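Local coordinates for protein rhamnonate dehydratase (PDB 3FXG) that probably dehydrates the sugar acid rhamnonate, as a magnesium-dependent lyase of the enolase superfamily, at residues S40-P45 against K185-F190; W36-D41 against S55-G60. All coordinates share one frame; numbering follows the deposited sequence.

Interaction 1: S40-P45 against K185-F190; sequences SDISTP and KVPLPF
The phenyl ring of Phe190 has Pro189 CB over one face, displaced toward the rim, while the carboxylate of Asp41 nears it obliquely, with OD2 4.3 Å from Phe190 CZ. Pro189 serves both sides of this corner, because its CB also rests against Asp41 CB. Behind these groups the backbones do most of the work. The amide of Ser43 donates to the carbonyl O of Leu188 in a nearly straight bond, 2.8 Å from Ser43 N to Leu188 O, lying in the carbonyl plane. Leu188 O also receives a CA-H...O contact from Ile42, with Ile42 CA 3.6 Å from Leu188 O, and a second such contact runs in the reverse direction, from Pro189 CA to Asp41 O at 3.3 Å. One water donates to both Asp41 O and Pro187 O, bridging carbonyls that could not bond to each other. On the apolar side, Ile42 CG1 and Pro187 CB meet at 4.1 Å, the two side chains crossing at a slant.

Ser43 carries its hydroxyl anti to its own backbone N (chi1 -178°), which lays OG alongside the Phe190 carbonyl group; the polar partner of OG is Ser226. Strand 184-187 belongs to the TIM-like (beta/alpha)-barrel of the enolase superfamily, and the loop after helix 36-39 packs here against the chain as it runs off that strand toward helix 195-213. Pro187 and Pro189 have no amide N-H to offer, which is consistent with a junction built from one direct bond, bridging water and carbon donors.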
# COMPACT_ATOMS: atom_id res chain seq x y z
N SER A 40 -31.62 27.70 -16.91
CA SER A 40 -31.26 28.34 -15.64
C SER A 40 -29.75 28.28 -15.49
O SER A 40 -29.07 27.67 -16.31
CB SER A 40 -31.94 27.61 -14.47
OG SER A 40 -31.49 26.28 -14.37
N ASP A 41 -29.21 28.93 -14.46
CA ASP A 41 -27.77 28.90 -14.25
C ASP A 41 -27.36 27.54 -13.71
O ASP A 41 -27.67 27.21 -12.56
CB ASP A 41 -27.33 29.99 -13.27
CG ASP A 41 -27.51 31.39 -13.82
OD1 ASP A 41 -27.35 31.57 -15.05
OD2 ASP A 41 -27.80 32.31 -13.02
N ILE A 42 -26.68 26.76 -14.53
CA ILE A 42 -26.23 25.44 -14.12
C ILE A 42 -24.79 25.22 -14.57
O ILE A 42 -24.46 25.41 -15.74
CB ILE A 42 -27.09 24.33 -14.75
CG1 ILE A 42 -28.55 24.49 -14.31
CG2 ILE A 42 -26.57 22.96 -14.33
CD1 ILE A 42 -29.49 23.46 -14.93
N SER A 43 -23.93 24.84 -13.63
CA SER A 43 -22.53 24.59 -13.94
C SER A 43 -22.43 23.26 -14.70
O SER A 43 -22.98 22.25 -14.25
CB SER A 43 -21.71 24.52 -12.65
OG SER A 43 -20.33 24.33 -12.92
N THR A 44 -21.74 23.27 -15.83
CA THR A 44 -21.58 22.07 -16.65
C THR A 44 -20.14 21.98 -17.17
O THR A 44 -19.35 22.91 -16.99
CB THR A 44 -22.53 22.08 -17.87
OG1 THR A 44 -21.98 22.93 -18.89
CG2 THR A 44 -23.91 22.59 -17.49
N PRO A 45 -19.78 20.86 -17.82
CA PRO A 45 -18.43 20.68 -18.36
C PRO A 45 -18.10 21.72 -19.44
O PRO A 45 -16.93 21.97 -19.73
CB PRO A 45 -18.46 19.26 -18.92
CG PRO A 45 -19.42 18.56 -18.02
CD PRO A 45 -20.53 19.59 -17.89
N LYS A 185 -32.71 18.62 -3.93
CA LYS A 185 -31.39 18.71 -4.54
C LYS A 185 -31.39 19.83 -5.57
O LYS A 185 -32.16 19.81 -6.53
CB LYS A 185 -31.01 17.39 -5.23
CG LYS A 185 -29.57 17.36 -5.74
CD LYS A 185 -29.15 15.96 -6.22
CE LYS A 185 -29.93 15.53 -7.46
NZ LYS A 185 -29.58 14.14 -7.88
N VAL A 186 -30.51 20.81 -5.36
CA VAL A 186 -30.42 21.96 -6.25
C VAL A 186 -29.19 21.91 -7.16
O VAL A 186 -28.17 21.32 -6.81
CB VAL A 186 -30.41 23.28 -5.44
CG1 VAL A 186 -31.69 23.40 -4.62
CG2 VAL A 186 -29.20 23.31 -4.52
N PRO A 187 -29.28 22.52 -8.34
CA PRO A 187 -28.14 22.53 -9.26
C PRO A 187 -27.17 23.68 -8.96
O PRO A 187 -27.60 24.82 -8.79
CB PRO A 187 -28.80 22.66 -10.63
CG PRO A 187 -29.99 23.52 -10.33
CD PRO A 187 -30.51 23.00 -9.01
N LEU A 188 -25.88 23.36 -8.88
CA LEU A 188 -24.85 24.37 -8.61
C LEU A 188 -24.81 25.27 -9.84
O LEU A 188 -24.64 24.80 -10.96
CB LEU A 188 -23.50 23.69 -8.41
CG LEU A 188 -22.37 24.59 -7.92
CD1 LEU A 188 -22.59 24.92 -6.45
CD2 LEU A 188 -21.03 23.89 -8.10
N PRO A 189 -24.94 26.59 -9.63
CA PRO A 189 -24.93 27.57 -10.73
C PRO A 189 -23.63 27.92 -11.45
O PRO A 189 -23.64 28.11 -12.67
CB PRO A 189 -25.57 28.79 -10.09
CG PRO A 189 -25.08 28.72 -8.68
CD PRO A 189 -25.24 27.25 -8.35
N PHE A 190 -22.51 28.00 -10.74
CA PHE A 190 -21.27 28.40 -11.39
C PHE A 190 -20.11 27.40 -11.34
O PHE A 190 -19.93 26.70 -10.35
CB PHE A 190 -20.84 29.75 -10.83
CG PHE A 190 -21.96 30.76 -10.80
CD1 PHE A 190 -22.44 31.31 -11.98
CD2 PHE A 190 -22.60 31.07 -9.60
CE1 PHE A 190 -23.54 32.17 -11.98
CE2 PHE A 190 -23.70 31.92 -9.59
CZ PHE A 190 -24.17 32.47 -10.78
O HOH W 1 -28.86 26.94 -10.20
O HOH W 2 -24.41 21.89 -11.80

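Interaction 2: W36-D41 against S55-G60; sequences WLIDSD and SRTSWG
A short helix, 36-39, and the loop that follows it come together here near the magnesium site of an enolase-superfamily enzyme, and the join is made chiefly by Arg56. Its guanidinium grips one atom, Leu37 O, side-on with two nitrogens: NE at 2.7 Å from Leu37 O, nearly in line with the carbonyl, and NH2 at 2.8 Å from the same Leu37 O, in the carbonyl plane on a lone pair. The oxygen meets the NE/NH2 edge, within 1° of the guanidinium plane. Bends at chi2 and chi3 (-78°) bring the arginine chain round to this position, and Leu37 CD2 touches NH2 from the side at 3.8 Å. Arg56 also makes a cation-pi contact with Tyr224.

One residue on, Ile38 O receives the backbone N of Arg56 at 3.0 Å, and Ser55 CA approaches the same Ile38 O at 3.4 Å in a CA-H...O contact. Successive carbonyls at the end of the helix are thus taken up by the side chain and the main chain of a single arginine.

Segment 55-60 falls in the mandelate racemase-type N-terminal family region; in enolase-superfamily enzymes loops of this capping domain help close the barrel's active site, probably here too. The segment is itself locally bonded: Ser55 OG accepts from the backbone N of Ser58, an ST motif that overlaps a type I turn from Thr57 to Gly60. With Ile38 CG1 between backbone N and carbonyl carbon (chi1 58°), CD1 joins CG2 against Thr57 CG2, each 3.7 Å from that methyl. From mid-turn, Ser58 O and Trp59 O accept bonds from Arg99 and His96, respectively, of a second subunit.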
# COMPACT_ATOMS: atom_id res chain seq x y z
N TRP A 36 -36.15 25.09 -16.57
CA TRP A 36 -34.97 25.27 -15.74
C TRP A 36 -33.87 24.26 -16.09
O TRP A 36 -32.69 24.52 -15.88
CB TRP A 36 -35.31 25.15 -14.25
CG TRP A 36 -35.66 23.76 -13.81
CD1 TRP A 36 -36.89 23.17 -13.83
CD2 TRP A 36 -34.75 22.76 -13.32
NE1 TRP A 36 -36.81 21.88 -13.37
CE2 TRP A 36 -35.51 21.60 -13.06
CE3 TRP A 36 -33.37 22.74 -13.07
CZ2 TRP A 36 -34.93 20.42 -12.56
CZ3 TRP A 36 -32.79 21.57 -12.58
CH2 TRP A 36 -33.58 20.43 -12.33
N LEU A 37 -34.28 23.11 -16.62
CA LEU A 37 -33.33 22.07 -16.97
C LEU A 37 -32.32 22.50 -18.03
O LEU A 37 -31.23 21.93 -18.12
CB LEU A 37 -34.06 20.81 -17.45
CG LEU A 37 -34.58 19.86 -16.37
CD1 LEU A 37 -35.41 18.76 -17.01
CD2 LEU A 37 -33.40 19.27 -15.61
N ILE A 38 -32.69 23.50 -18.82
CA ILE A 38 -31.80 23.97 -19.88
C ILE A 38 -31.53 25.47 -19.90
O ILE A 38 -30.55 25.91 -20.49
CB ILE A 38 -32.35 23.58 -21.27
CG1 ILE A 38 -33.75 24.18 -21.46
CG2 ILE A 38 -32.40 22.07 -21.42
CD1 ILE A 38 -34.36 23.92 -22.83
N ASP A 39 -32.38 26.27 -19.26
CA ASP A 39 -32.21 27.71 -19.28
C ASP A 39 -31.86 28.44 -17.98
O ASP A 39 -31.80 29.67 -17.96
CB ASP A 39 -33.44 28.35 -19.92
CG ASP A 39 -33.49 28.13 -21.42
OD1 ASP A 39 -34.58 28.29 -22.01
OD2 ASP A 39 -32.44 27.82 -22.00
N SER A 40 -31.62 27.70 -16.91
CA SER A 40 -31.26 28.34 -15.64
C SER A 40 -29.75 28.28 -15.49
O SER A 40 -29.07 27.67 -16.31
CB SER A 40 -31.94 27.61 -14.47
OG SER A 40 -31.49 26.28 -14.37
N ASP A 41 -29.21 28.93 -14.46
CA ASP A 41 -27.77 28.90 -14.25
C ASP A 41 -27.36 27.54 -13.71
O ASP A 41 -27.67 27.21 -12.56
CB ASP A 41 -27.33 29.99 -13.27
CG ASP A 41 -27.51 31.39 -13.82
OD1 ASP A 41 -27.35 31.57 -15.05
OD2 ASP A 41 -27.80 32.31 -13.02
N SER A 55 -26.96 28.44 -21.63
CA SER A 55 -27.93 27.44 -22.04
C SER A 55 -27.27 26.07 -22.19
O SER A 55 -26.19 25.96 -22.75
CB SER A 55 -28.55 27.84 -23.38
OG SER A 55 -29.14 26.73 -24.03
N ARG A 56 -27.93 25.03 -21.69
CA ARG A 56 -27.36 23.69 -21.82
C ARG A 56 -27.60 23.14 -23.22
O ARG A 56 -26.89 22.25 -23.68
CB ARG A 56 -27.92 22.75 -20.74
CG ARG A 56 -27.45 23.13 -19.33
CD ARG A 56 -27.28 21.92 -18.41
NE ARG A 56 -28.55 21.41 -17.90
CZ ARG A 56 -28.65 20.42 -17.01
NH1 ARG A 56 -27.56 19.83 -16.55
NH2 ARG A 56 -29.85 20.03 -16.59
N THR A 57 -28.60 23.69 -23.91
CA THR A 57 -28.89 23.24 -25.27
C THR A 57 -27.86 23.83 -26.23
O THR A 57 -27.60 23.27 -27.29
CB THR A 57 -30.31 23.67 -25.73
OG1 THR A 57 -30.46 25.08 -25.61
CG2 THR A 57 -31.38 22.96 -24.89
N SER A 58 -27.27 24.96 -25.85
CA SER A 58 -26.27 25.61 -26.69
C SER A 58 -25.15 24.64 -27.07
O SER A 58 -24.74 24.59 -28.23
CB SER A 58 -25.68 26.84 -25.99
OG SER A 58 -24.94 26.47 -24.84
N TRP A 59 -24.67 23.88 -26.09
CA TRP A 59 -23.61 22.92 -26.37
C TRP A 59 -24.12 21.53 -26.77
O TRP A 59 -23.33 20.63 -27.03
CB TRP A 59 -22.62 22.81 -25.19
CG TRP A 59 -23.21 22.59 -23.84
CD1 TRP A 59 -23.52 23.55 -22.91
CD2 TRP A 59 -23.53 21.33 -23.23
NE1 TRP A 59 -23.99 22.96 -21.76
CE2 TRP A 59 -24.01 21.60 -21.93
CE3 TRP A 59 -23.45 20.00 -23.65
CZ2 TRP A 59 -24.41 20.59 -21.05
CZ3 TRP A 59 -23.84 18.99 -22.77
CH2 TRP A 59 -24.32 19.29 -21.49
N GLY A 60 -25.44 21.37 -26.80
CA GLY A 60 -26.02 20.11 -27.24
C GLY A 60 -26.57 19.08 -26.28
O GLY A 60 -26.70 17.92 -26.66

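In the fold
Interactions 1 and 2 grow from one piece of chain, sharing Ser40 and Asp41, and their centres lie 10 Å apart. Ile42 joins them: its CD1 is 3.5 Å from Trp36 O and 3.7 Å from Arg56 NE, while Thr44 CG2 packs on Arg56 CD at 3.6 Å. The side chains of Pro187 and Arg56 stand about 9 and 8 Å from the bound magnesium ion, which Asp222, Glu248 and Glu275 coordinate. Lys185, at the start of segment 185-190, forms a salt bridge with Glu248. Interaction 1 sets the loop against the end of a barrel strand; interaction 2 ties the same loop back to helix 36-39, whereas Pro45 and the 57-60 turn reach a second subunit.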